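Local coordinates for PAN2-PAN3 deadenylation complex catalytic subunit pan2 (Neurospora crassa, PDB 4CZX), which probably shortens mRNA poly(A) tails as the catalytic subunit of the PAN2-PAN3 deadenylase, and is represented here by its N-terminal WD40 propeller domain, at residues A[9-14]-A[310-315]; A[31-36]-A[301-306]; A[265-270]-A[281-286]. All blocks are in the same frame, centred on the assembly; numbering follows the deposited sequence.

Contact 1 of 3, residues A[9-14]-A[310-315]; sequences WTQLGC and NTYVWG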
ATOM      1  N   TRP A   9      37.213  -4.377  32.977  1.00 46.91           N
ATOM      2  CA  TRP A   9      36.070  -5.139  32.497  1.00 54.15           C
ATOM      3  C   TRP A   9      34.751  -4.519  32.945  1.00 51.23           C
ATOM      4  O   TRP A   9      34.425  -4.515  34.132  1.00 50.23           O
ATOM      5  CB  TRP A   9      36.167  -6.582  32.991  1.00 56.56           C
ATOM      6  CG  TRP A   9      35.109  -7.482  32.449  1.00 52.40           C
ATOM      7  CD1 TRP A   9      34.046  -8.004  33.129  1.00 51.13           C
ATOM      8  CD2 TRP A   9      35.013  -7.976  31.108  1.00 47.84           C
ATOM      9  NE1 TRP A   9      33.294  -8.796  32.293  1.00 47.37           N
ATOM     10  CE2 TRP A   9      33.866  -8.793  31.046  1.00 45.20           C
ATOM     11  CE3 TRP A   9      35.784  -7.806  29.953  1.00 48.04           C
ATOM     12  CZ2 TRP A   9      33.470  -9.439  29.874  1.00 44.74           C
ATOM     13  CZ3 TRP A   9      35.392  -8.451  28.789  1.00 45.71           C
ATOM     14  CH2 TRP A   9      34.244  -9.259  28.761  1.00 45.70           C
ATOM     15  N   THR A  10      34.000  -3.989  31.989  1.00 45.24           N
ATOM     16  CA  THR A  10      32.701  -3.410  32.296  1.00 49.45           C
ATOM     17  C   THR A  10      31.803  -3.444  31.063  1.00 45.12           C
ATOM     18  O   THR A  10      32.283  -3.643  29.941  1.00 37.75           O
ATOM     19  CB  THR A  10      32.840  -1.961  32.821  1.00 55.08           C
ATOM     20  OG1 THR A  10      31.600  -1.538  33.402  1.00 61.14           O
ATOM     21  CG2 THR A  10      33.235  -1.009  31.702  1.00 49.88           C
ATOM     22  N   GLN A  11      30.498  -3.294  31.274  1.00 43.25           N
ATOM     23  CA  GLN A  11      29.556  -3.237  30.165  1.00 41.34           C
ATOM     24  C   GLN A  11      29.615  -1.865  29.516  1.00 41.51           C
ATOM     25  O   GLN A  11      29.363  -0.852  30.166  1.00 48.66           O
ATOM     26  CB  GLN A  11      28.132  -3.547  30.626  1.00 40.87           C
ATOM     27  CG  GLN A  11      27.127  -3.523  29.498  1.00 43.13           C
ATOM     28  CD  GLN A  11      25.746  -3.984  29.930  1.00 44.31           C
ATOM     29  OE1 GLN A  11      24.739  -3.360  29.597  1.00 47.18           O
ATOM     30  NE2 GLN A  11      25.695  -5.084  30.670  1.00 38.78           N
ATOM     31  N   LEU A  12      29.945  -1.842  28.230  1.00 36.37           N
ATOM     32  CA  LEU A  12      30.225  -0.597  27.527  1.00 41.39           C
ATOM     33  C   LEU A  12      29.029  -0.091  26.724  1.00 44.01           C
ATOM     34  O   LEU A  12      28.888   1.113  26.489  1.00 41.17           O
ATOM     35  CB  LEU A  12      31.433  -0.787  26.606  1.00 41.52           C
ATOM     36  CG  LEU A  12      32.734  -1.127  27.338  1.00 43.88           C
ATOM     37  CD1 LEU A  12      33.797  -1.567  26.354  1.00 41.95           C
ATOM     38  CD2 LEU A  12      33.209   0.070  28.153  1.00 38.84           C
ATOM     39  N   GLY A  13      28.170  -1.014  26.305  1.00 43.62           N
ATOM     40  CA  GLY A  13      27.014  -0.655  25.509  1.00 35.89           C
ATOM     41  C   GLY A  13      26.040  -1.805  25.378  1.00 39.06           C
ATOM     42  O   GLY A  13      26.372  -2.956  25.639  1.00 36.29           O
ATOM     43  N   CYS A  14      24.824  -1.484  24.958  1.00 35.94           N
ATOM     44  CA  CYS A  14      23.785  -2.486  24.790  0.70 34.06           C
ATOM     45  C   CYS A  14      22.747  -1.990  23.799  1.00 37.06           C
ATOM     46  O   CYS A  14      22.488  -0.788  23.714  1.00 36.92           O
ATOM     47  CB  CYS A  14      23.127  -2.814  26.133  0.70 35.84           C
ATOM     48  SG  CYS A  14      21.711  -3.935  26.020  0.70 47.12           S
ATOM     49  N   ASN A 310      18.807  -8.857  23.449  1.00 32.39           N
ATOM     50  CA  ASN A 310      19.850  -7.885  23.767  1.00 30.96           C
ATOM     51  C   ASN A 310      21.179  -8.269  23.160  1.00 30.02           C
ATOM     52  O   ASN A 310      21.526  -9.444  23.119  1.00 29.52           O
ATOM     53  CB  ASN A 310      20.040  -7.738  25.276  1.00 32.82           C
ATOM     54  CG  ASN A 310      18.751  -7.465  26.001  1.00 40.43           C
ATOM     55  OD1 ASN A 310      18.154  -6.401  25.839  1.00 36.66           O
ATOM     56  ND2 ASN A 310      18.312  -8.424  26.819  1.00 40.05           N
ATOM     57  N   THR A 311      21.925  -7.277  22.686  1.00 29.78           N
ATOM     58  CA  THR A 311      23.335  -7.487  22.380  1.00 30.24           C
ATOM     59  C   THR A 311      24.162  -6.508  23.198  1.00 32.97           C
ATOM     60  O   THR A 311      23.881  -5.307  23.207  1.00 31.39           O
ATOM     61  CB  THR A 311      23.644  -7.314  20.892  1.00 26.08           C
ATOM     62  OG1 THR A 311      23.002  -8.360  20.157  1.00 27.76           O
ATOM     63  CG2 THR A 311      25.151  -7.393  20.643  1.00 28.66           C
ATOM     64  N   TYR A 312      25.166  -7.044  23.894  1.00 30.33           N
ATOM     65  CA  TYR A 312      26.007  -6.285  24.807  1.00 33.27           C
ATOM     66  C   TYR A 312      27.426  -6.210  24.283  1.00 34.86           C
ATOM     67  O   TYR A 312      27.909  -7.149  23.655  1.00 34.58           O
ATOM     68  CB  TYR A 312      26.051  -6.926  26.194  1.00 33.22           C
ATOM     69  CG  TYR A 312      24.717  -7.201  26.837  1.00 34.29           C
ATOM     70  CD1 TYR A 312      24.023  -8.371  26.567  1.00 39.71           C
ATOM     71  CD2 TYR A 312      24.169  -6.309  27.744  1.00 36.36           C
ATOM     72  CE1 TYR A 312      22.808  -8.638  27.168  1.00 37.63           C
ATOM     73  CE2 TYR A 312      22.955  -6.566  28.354  1.00 40.39           C
ATOM     74  CZ  TYR A 312      22.276  -7.732  28.058  1.00 41.30           C
ATOM     75  OH  TYR A 312      21.061  -7.991  28.651  1.00 40.66           O
ATOM     76  N   VAL A 313      28.100  -5.099  24.555  1.00 31.51           N
ATOM     77  CA  VAL A 313      29.540  -5.026  24.339  1.00 28.02           C
ATOM     78  C   VAL A 313      30.215  -4.823  25.680  1.00 32.48           C
ATOM     79  O   VAL A 313      29.847  -3.928  26.439  1.00 37.47           O
ATOM     80  CB  VAL A 313      29.931  -3.895  23.372  1.00 30.57           C
ATOM     81  CG1 VAL A 313      31.444  -3.625  23.428  1.00 35.45           C
ATOM     82  CG2 VAL A 313      29.518  -4.253  21.964  1.00 33.17           C
ATOM     83  N   TRP A 314      31.192  -5.680  25.968  1.00 33.33           N
ATOM     84  CA  TRP A 314      31.968  -5.604  27.194  1.00 35.32           C
ATOM     85  C   TRP A 314      33.434  -5.378  26.858  1.00 43.17           C
ATOM     86  O   TRP A 314      33.890  -5.710  25.760  1.00 39.04           O
ATOM     87  CB  TRP A 314      31.814  -6.880  28.029  1.00 42.57           C
ATOM     88  CG  TRP A 314      30.503  -6.992  28.773  1.00 40.47           C
ATOM     89  CD1 TRP A 314      29.277  -7.268  28.242  1.00 42.78           C
ATOM     90  CD2 TRP A 314      30.306  -6.845  30.185  1.00 43.32           C
ATOM     91  NE1 TRP A 314      28.326  -7.296  29.238  1.00 41.52           N
ATOM     92  CE2 TRP A 314      28.934  -7.038  30.439  1.00 42.32           C
ATOM     93  CE3 TRP A 314      31.159  -6.569  31.260  1.00 45.76           C
ATOM     94  CZ2 TRP A 314      28.393  -6.960  31.723  1.00 46.00           C
ATOM     95  CZ3 TRP A 314      30.621  -6.489  32.534  1.00 47.26           C
ATOM     96  CH2 TRP A 314      29.252  -6.685  32.754  1.00 48.97           C
ATOM     97  N   GLY A 315      34.166  -4.819  27.812  1.00 45.92           N
ATOM     98  CA  GLY A 315      35.576  -4.533  27.622  1.00 47.59           C
ATOM     99  C   GLY A 315      36.069  -3.556  28.666  1.00 45.32           C
ATOM    100  O   GLY A 315      35.383  -3.294  29.656  1.00 43.42           O
TER
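The carbonyl oxygen of Val313 takes two successive amides of the facing strand: Leu12 N at 2.8 Å, close to straight on its carbonyl, and Gly13 N in a weak bond of 3.4 Å. Two residues set against one make a classic beta bulge. It lies in the closing seam of a WD40 beta-propeller, where strand 10-16, from near the start of the chain, becomes the outer strand of a blade whose other three strands are the last of this domain. Val313 N closes the bulge by bonding to Gly13 O at 3.0 Å; before it, Thr10 and Gly315 exchange a pair of backbone bonds. Gly315 has no side chain, which lets Leu12 CD1 settle beside its backbone, 3.6 Å from Gly315 N.

Next to Gln11 the Trp314 indole is met from two sides. Gln11 CB sits over one face, 3.7 Å from the centroid of the Trp314 six-membered ring, and from the other side Trp9 NE1 approaches the CE3 rim obliquely. The two indole planes are only 26° apart but slid so far that they barely overlap; instead Trp314 CB rests on the face of the Trp9 six-membered ring, 3.8 Å from its centroid. Broad, flat tryptophans suit both places, and Trp9 NE1 is hydrogen-bonded to Tyr283 O.

The Tyr312 hydroxyl, farther along the same sheet face, bonds to Gln287 N. With CG anti to the backbone N (chi1 -179°) and the chain extended, Gln11 runs along this face between Trp314 and Tyr312. Its amide is turned steeply to both rings, 67° from that of Tyr312, and brings Gln11 OE1 to the edge of the tyrosine ring in its plane, 3.5 Å from Tyr312 CD2.

Contact 2 of 3, residues A[31-36]-A[301-306]; sequences STIAFD and GKALAD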
ATOM      1  N   SER A  31      20.083 -13.811  15.094  1.00 23.02           N
ATOM      2  CA  SER A  31      20.447 -15.082  14.479  1.00 22.30           C
ATOM      3  C   SER A  31      21.959 -15.236  14.420  1.00 24.67           C
ATOM      4  O   SER A  31      22.484 -16.357  14.326  1.00 25.28           O
ATOM      5  CB  SER A  31      19.861 -15.175  13.066  1.00 23.11           C
ATOM      6  OG  SER A  31      20.371 -14.117  12.257  1.00 24.16           O
ATOM      7  N   THR A  32      22.662 -14.105  14.449  1.00 22.19           N
ATOM      8  CA  THR A  32      24.126 -14.114  14.417  1.00 26.98           C
ATOM      9  C   THR A  32      24.632 -12.698  14.712  1.00 26.45           C
ATOM     10  O   THR A  32      23.902 -11.714  14.512  1.00 23.76           O
ATOM     11  CB  THR A  32      24.659 -14.613  13.044  1.00 24.55           C
ATOM     12  OG1 THR A  32      26.086 -14.728  13.076  1.00 24.95           O
ATOM     13  CG2 THR A  32      24.255 -13.651  11.913  1.00 27.10           C
ATOM     14  N   ILE A  33      25.850 -12.590  15.233  1.00 24.31           N
ATOM     15  CA  ILE A  33      26.521 -11.293  15.343  1.00 22.60           C
ATOM     16  C   ILE A  33      27.973 -11.427  14.905  1.00 26.71           C
ATOM     17  O   ILE A  33      28.568 -12.504  15.026  1.00 23.91           O
ATOM     18  CB  ILE A  33      26.467 -10.717  16.788  1.00 26.16           C
ATOM     19  CG1 ILE A  33      27.419 -11.477  17.722  1.00 29.19           C
ATOM     20  CG2 ILE A  33      25.020 -10.734  17.353  1.00 23.18           C
ATOM     21  CD1 ILE A  33      27.367 -10.996  19.160  1.00 23.33           C
ATOM     22  N   ALA A  34      28.543 -10.338  14.395  1.00 22.72           N
ATOM     23  CA  ALA A  34      29.964 -10.318  14.026  1.00 24.64           C
ATOM     24  C   ALA A  34      30.519  -8.905  13.986  1.00 27.85           C
ATOM     25  O   ALA A  34      29.913  -7.996  13.411  1.00 25.00           O
ATOM     26  CB  ALA A  34      30.185 -10.992  12.668  1.00 21.02           C
ATOM     27  N   PHE A  35      31.684  -8.728  14.597  1.00 24.24           N
ATOM     28  CA  PHE A  35      32.456  -7.506  14.446  1.00 25.99           C
ATOM     29  C   PHE A  35      32.958  -7.344  13.021  1.00 30.33           C
ATOM     30  O   PHE A  35      33.535  -8.269  12.460  1.00 28.72           O
ATOM     31  CB  PHE A  35      33.646  -7.515  15.405  1.00 27.86           C
ATOM     32  CG  PHE A  35      33.289  -7.162  16.814  1.00 30.23           C
ATOM     33  CD1 PHE A  35      33.054  -5.842  17.169  1.00 30.38           C
ATOM     34  CD2 PHE A  35      33.209  -8.145  17.791  1.00 26.92           C
ATOM     35  CE1 PHE A  35      32.734  -5.507  18.468  1.00 32.91           C
ATOM     36  CE2 PHE A  35      32.894  -7.821  19.095  1.00 30.12           C
ATOM     37  CZ  PHE A  35      32.653  -6.501  19.437  1.00 33.37           C
ATOM     38  N   ASP A  36      32.743  -6.164  12.442  1.00 26.57           N
ATOM     39  CA  ASP A  36      33.363  -5.799  11.175  1.00 26.33           C
ATOM     40  C   ASP A  36      34.881  -5.710  11.359  1.00 31.24           C
ATOM     41  O   ASP A  36      35.377  -5.535  12.478  1.00 32.41           O
ATOM     42  CB  ASP A  36      32.822  -4.436  10.686  1.00 24.70           C
ATOM     43  CG  ASP A  36      32.892  -4.268   9.183  1.00 30.69           C
ATOM     44  OD1 ASP A  36      33.904  -4.661   8.560  1.00 29.34           O
ATOM     45  OD2 ASP A  36      31.922  -3.717   8.620  1.00 29.47           O
ATOM     46  N   GLY A 301      37.101  -5.532  22.223  1.00 34.79           N
ATOM     47  CA  GLY A 301      35.653  -5.616  22.345  1.00 34.58           C
ATOM     48  C   GLY A 301      35.122  -7.038  22.359  1.00 35.84           C
ATOM     49  O   GLY A 301      35.479  -7.848  21.501  1.00 35.55           O
ATOM     50  N   LYS A 302      34.269  -7.343  23.343  1.00 31.54           N
ATOM     51  CA  LYS A 302      33.570  -8.623  23.413  1.00 30.96           C
ATOM     52  C   LYS A 302      32.068  -8.398  23.297  1.00 33.03           C
ATOM     53  O   LYS A 302      31.496  -7.622  24.062  1.00 39.02           O
ATOM     54  CB  LYS A 302      33.864  -9.362  24.725  1.00 34.99           C
ATOM     55  CG  LYS A 302      35.230 -10.042  24.807  1.00 38.76           C
ATOM     56  CD  LYS A 302      36.367  -9.050  25.034  1.00 42.04           C
ATOM     57  CE  LYS A 302      37.663  -9.778  25.365  1.00 39.31           C
ATOM     58  NZ  LYS A 302      38.801  -8.840  25.639  1.00 41.73           N
ATOM     59  N   ALA A 303      31.430  -9.082  22.356  1.00 29.15           N
ATOM     60  CA  ALA A 303      29.989  -8.908  22.147  1.00 29.01           C
ATOM     61  C   ALA A 303      29.238 -10.196  22.422  1.00 28.13           C
ATOM     62  O   ALA A 303      29.692 -11.267  22.036  1.00 32.08           O
ATOM     63  CB  ALA A 303      29.709  -8.431  20.733  1.00 25.68           C
ATOM     64  N   LEU A 304      28.075 -10.070  23.063  1.00 25.27           N
ATOM     65  CA  LEU A 304      27.246 -11.211  23.427  1.00 24.41           C
ATOM     66  C   LEU A 304      25.783 -10.899  23.132  1.00 30.66           C
ATOM     67  O   LEU A 304      25.279  -9.859  23.559  1.00 33.45           O
ATOM     68  CB  LEU A 304      27.404 -11.557  24.911  1.00 30.69           C
ATOM     69  CG  LEU A 304      28.763 -11.974  25.479  1.00 35.27           C
ATOM     70  CD1 LEU A 304      29.653 -10.769  25.782  1.00 46.50           C
ATOM     71  CD2 LEU A 304      28.559 -12.805  26.732  1.00 39.81           C
ATOM     72  N   ALA A 305      25.101 -11.778  22.405  1.00 24.90           N
ATOM     73  CA  ALA A 305      23.675 -11.587  22.167  1.00 29.48           C
ATOM     74  C   ALA A 305      22.898 -12.632  22.942  1.00 31.69           C
ATOM     75  O   ALA A 305      23.325 -13.788  23.006  1.00 32.29           O
ATOM     76  CB  ALA A 305      23.346 -11.669  20.674  1.00 27.30           C
ATOM     77  N   ASP A 306      21.771 -12.232  23.540  1.00 27.30           N
ATOM     78  CA  ASP A 306      20.997 -13.168  24.353  1.00 24.30           C
ATOM     79  C   ASP A 306      19.618 -13.441  23.762  1.00 29.02           C
ATOM     80  O   ASP A 306      19.202 -12.797  22.793  1.00 32.60           O
ATOM     81  CB  ASP A 306      20.878 -12.680  25.814  1.00 33.14           C
ATOM     82  CG  ASP A 306      19.978 -11.449  25.994  1.00 37.47           C
ATOM     83  OD1 ASP A 306      19.145 -11.120  25.123  1.00 32.29           O
ATOM     84  OD2 ASP A 306      20.104 -10.802  27.056  1.00 42.16           O
TER
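Ile33 and Phe35 reach across to a row of small residues; the side chains that meet are all apolar, though two backbone carbonyls are touched as well. Ile33 uses both its branches: CG2 meets Ala305 CB at 3.8 Å, while CD1 comes equally close to Ala303 CB and lies 3.7 Å from Ala303 O. The split follows from chi1 of 73°, which sets CG1 between the backbone N and the carbonyl carbon and leaves CG2 beside the backbone N. Phe35 approaches obliquely with the far end of its ring, CE2 standing 3.6 Å from Ala303 CB and 3.5 Å from Gly301 O. Glycine and alanine suit this side because they leave room for the larger side chains opposite.

No hydrogen bond joins the strands, whose axes run nearly antiparallel (168°) at 8.0 Å. This is the spacing of neighbouring sheets, not of neighbours in one sheet: strand 32-35 opens the first blade of the propeller and strand 302-306 belongs to its last, so these two strands meet through side chains and not by backbone pairing.

Around this layer, Leu42 packs on both Phe35 and Ala303, while Ile44 and His292 touch Ile33. The backbone of Phe35 is held by side chains of the last blade, its N by Asp294 OD2 and its O by Arg297 NH1. Beyond it Asp36 turns to a salt bridge with Arg98. Lys302, whose CB points away from the interface, carries NZ back to Gly299 O.

Contact 3 of 3, residues A[265-270]-A[281-286]; sequences AGQIHV and VCYTQP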
ATOM      1  N   ALA A 265      25.241 -18.527  30.567  1.00 30.98           N
ATOM      2  CA  ALA A 265      24.928 -17.534  31.591  1.00 37.41           C
ATOM      3  C   ALA A 265      25.811 -16.288  31.473  1.00 38.62           C
ATOM      4  O   ALA A 265      25.739 -15.377  32.299  1.00 37.44           O
ATOM      5  CB  ALA A 265      25.062 -18.145  32.975  1.00 37.40           C
ATOM      6  N   GLY A 266      26.655 -16.258  30.452  1.00 35.52           N
ATOM      7  CA  GLY A 266      27.518 -15.106  30.230  1.00 36.48           C
ATOM      8  C   GLY A 266      28.810 -15.119  31.031  1.00 41.46           C
ATOM      9  O   GLY A 266      29.507 -14.103  31.112  1.00 39.66           O
ATOM     10  N   GLN A 267      29.130 -16.261  31.635  1.00 37.27           N
ATOM     11  CA  GLN A 267      30.424 -16.424  32.286  1.00 41.65           C
ATOM     12  C   GLN A 267      31.495 -16.652  31.232  1.00 41.46           C
ATOM     13  O   GLN A 267      31.319 -17.465  30.326  1.00 39.26           O
ATOM     14  CB  GLN A 267      30.407 -17.582  33.280  1.00 41.07           C
ATOM     15  CG  GLN A 267      31.765 -17.841  33.911  1.00 47.29           C
ATOM     16  CD  GLN A 267      31.732 -18.923  34.971  1.00 53.69           C
ATOM     17  OE1 GLN A 267      32.780 -19.373  35.440  1.00 55.95           O
ATOM     18  NE2 GLN A 267      30.527 -19.344  35.360  1.00 47.81           N
ATOM     19  N   ILE A 268      32.601 -15.928  31.352  1.00 40.35           N
ATOM     20  CA  ILE A 268      33.663 -15.968  30.356  1.00 36.61           C
ATOM     21  C   ILE A 268      35.012 -16.329  30.980  1.00 41.13           C
ATOM     22  O   ILE A 268      35.385 -15.788  32.023  1.00 41.82           O
ATOM     23  CB  ILE A 268      33.794 -14.614  29.633  1.00 38.18           C
ATOM     24  CG1 ILE A 268      32.505 -14.286  28.874  1.00 39.06           C
ATOM     25  CG2 ILE A 268      34.977 -14.617  28.682  1.00 36.98           C
ATOM     26  CD1 ILE A 268      32.542 -12.942  28.195  1.00 36.90           C
ATOM     27  N   HIS A 269      35.724 -17.262  30.353  1.00 37.41           N
ATOM     28  CA  HIS A 269      37.106 -17.556  30.725  1.00 38.19           C
ATOM     29  C   HIS A 269      38.032 -17.159  29.590  1.00 43.34           C
ATOM     30  O   HIS A 269      37.778 -17.496  28.434  1.00 37.93           O
ATOM     31  CB  HIS A 269      37.311 -19.038  31.040  1.00 42.96           C
ATOM     32  CG  HIS A 269      36.587 -19.511  32.262  1.00 46.58           C
ATOM     33  ND1 HIS A 269      36.862 -20.722  32.860  1.00 46.37           N
ATOM     34  CD2 HIS A 269      35.598 -18.946  32.993  1.00 47.44           C
ATOM     35  CE1 HIS A 269      36.078 -20.880  33.912  1.00 50.16           C
ATOM     36  NE2 HIS A 269      35.298 -19.818  34.012  1.00 47.26           N
ATOM     37  N   VAL A 270      39.102 -16.442  29.925  1.00 40.07           N
ATOM     38  CA  VAL A 270      40.150 -16.147  28.958  1.00 38.24           C
ATOM     39  C   VAL A 270      41.291 -17.078  29.315  1.00 38.04           C
ATOM     40  O   VAL A 270      41.921 -16.920  30.362  1.00 41.28           O
ATOM     41  CB  VAL A 270      40.586 -14.674  28.992  1.00 42.13           C
ATOM     42  CG1 VAL A 270      41.659 -14.416  27.949  1.00 39.06           C
ATOM     43  CG2 VAL A 270      39.391 -13.767  28.740  1.00 46.23           C
ATOM     44  N   VAL A 281      38.892 -15.057  34.826  1.00 53.47           N
ATOM     45  CA  VAL A 281      37.453 -15.262  34.852  1.00 54.59           C
ATOM     46  C   VAL A 281      36.725 -13.930  34.989  1.00 55.99           C
ATOM     47  O   VAL A 281      37.111 -13.074  35.788  1.00 58.44           O
ATOM     48  CB  VAL A 281      37.041 -16.198  36.011  1.00 55.23           C
ATOM     49  CG1 VAL A 281      35.539 -16.438  36.002  1.00 51.34           C
ATOM     50  CG2 VAL A 281      37.798 -17.515  35.922  1.00 55.24           C
ATOM     51  N   CYS A 282      35.672 -13.752  34.201  1.00 48.48           N
ATOM     52  CA  CYS A 282      34.800 -12.608  34.389  1.00 49.29           C
ATOM     53  C   CYS A 282      33.350 -12.987  34.118  1.00 51.16           C
ATOM     54  O   CYS A 282      33.044 -14.055  33.576  1.00 43.11           O
ATOM     55  CB  CYS A 282      35.230 -11.440  33.495  1.00 46.70           C
ATOM     56  SG  CYS A 282      35.249 -11.824  31.747  1.00 55.05           S
ATOM     57  N   TYR A 283      32.453 -12.105  34.523  1.00 57.54           N
ATOM     58  CA  TYR A 283      31.039 -12.356  34.367  1.00 58.90           C
ATOM     59  C   TYR A 283      30.403 -11.191  33.634  1.00 55.69           C
ATOM     60  O   TYR A 283      30.875 -10.053  33.718  1.00 56.55           O
ATOM     61  CB  TYR A 283      30.377 -12.575  35.727  1.00 61.38           C
ATOM     62  CG  TYR A 283      30.948 -13.741  36.505  1.00 63.66           C
ATOM     63  CD1 TYR A 283      30.513 -15.039  36.267  1.00 65.42           C
ATOM     64  CD2 TYR A 283      31.915 -13.545  37.482  1.00 67.52           C
ATOM     65  CE1 TYR A 283      31.028 -16.109  36.978  1.00 70.26           C
ATOM     66  CE2 TYR A 283      32.436 -14.605  38.195  1.00 70.85           C
ATOM     67  CZ  TYR A 283      31.990 -15.886  37.940  1.00 73.56           C
ATOM     68  OH  TYR A 283      32.507 -16.946  38.650  1.00 81.40           O
ATOM     69  N   THR A 284      29.357 -11.494  32.881  1.00 43.01           N
ATOM     70  CA  THR A 284      28.546 -10.471  32.244  1.00 39.67           C
ATOM     71  C   THR A 284      27.144 -10.621  32.815  1.00 45.30           C
ATOM     72  O   THR A 284      26.878 -11.570  33.552  1.00 47.18           O
ATOM     73  CB  THR A 284      28.546 -10.607  30.715  1.00 36.36           C
ATOM     74  OG1 THR A 284      28.083 -11.910  30.351  1.00 37.78           O
ATOM     75  CG2 THR A 284      29.963 -10.420  30.165  1.00 39.71           C
ATOM     76  N   GLN A 285      26.245  -9.692  32.511  1.00 46.55           N
ATOM     77  CA  GLN A 285      24.911  -9.766  33.107  1.00 54.75           C
ATOM     78  C   GLN A 285      23.837  -9.851  32.052  1.00 46.17           C
ATOM     79  O   GLN A 285      23.006  -8.951  31.950  1.00 54.98           O
ATOM     80  CB  GLN A 285      24.645  -8.551  33.998  1.00 65.29           C
ATOM     81  CG  GLN A 285      25.870  -8.020  34.720  1.00 74.17           C
ATOM     82  CD  GLN A 285      26.462  -9.026  35.685  1.00 80.96           C
ATOM     83  OE1 GLN A 285      25.774  -9.933  36.157  1.00 84.01           O
ATOM     84  NE2 GLN A 285      27.748  -8.872  35.981  1.00 81.16           N
ATOM     85  N   PRO A 286      23.849 -10.923  31.247  1.00 42.48           N
ATOM     86  CA  PRO A 286      22.826 -10.976  30.198  1.00 42.95           C
ATOM     87  C   PRO A 286      21.436 -11.134  30.803  1.00 39.37           C
ATOM     88  O   PRO A 286      21.284 -11.810  31.819  1.00 41.72           O
ATOM     89  CB  PRO A 286      23.226 -12.205  29.376  1.00 43.27           C
ATOM     90  CG  PRO A 286      23.967 -13.079  30.332  1.00 40.89           C
ATOM     91  CD  PRO A 286      24.629 -12.170  31.336  1.00 39.50           C
TER
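The His269 imidazole has Val281 CG2 over one face, 4.0 Å from the ring centroid, and Gln267 OE1 at its edge, where His269 NE2 donates to Gln267 OE1 at 2.9 Å, in the ring plane. Phe242 meets the same ring edge-to-face. Gln267 also lies alongside Tyr283, its amide plane 54° from the ring, with Gln267 CD 3.5 Å from Tyr283 CE1; its long extended chain can serve both rings.

Beneath these side chains runs a beta hairpin, in which Ile268 and Cys282 form a hydrogen-bonded antiparallel pair through nearly straight backbone bonds. At the open end of the hairpin, away from its turn, Gly266 O accepts twice from Thr284: OG1 at 2.7 Å and, above the carbonyl plane, N at 3.2 Å. The threonine chi1 of 57° turns OG1 to this oxygen. Glycine suits the site, since its phi is positive (84°) and its bare CA lets Thr284 and Pro286 close in, Pro286 CG at 4.1 Å from Gly266 CA.

Strand 267-272 lies between strands 258-262 and 279-283; Ile268 packs on Ile260 and Val262 of the former. On the far side of strand 279-283, Val281 pairs with His2 of the short strand 2-3.

Overall arrangement
The three contacts gather at the place where the propeller ring closes. Contact 1 completes the last blade with strand 10-16, contact 2 sets that blade against the first, and contact 3 lies in the blade that precedes the last. Contacts 1 and 2, with centres about 10 Å apart, lie on neighbouring strands 310-315 and 302-306 of one sheet, joined by probable hydrogen bonds such as Trp314 N to Lys302 O at 2.7 Å. Between contacts 1 and 3, the 3.1 Å from Trp9 NE1 to Tyr283 O ties the two blades together, and Trp314 packs on Thr284. Leu304 of contact 2 touches Thr284 and Ile268. The two catalytic metals belong to the exonuclease domain, absent from this fragment.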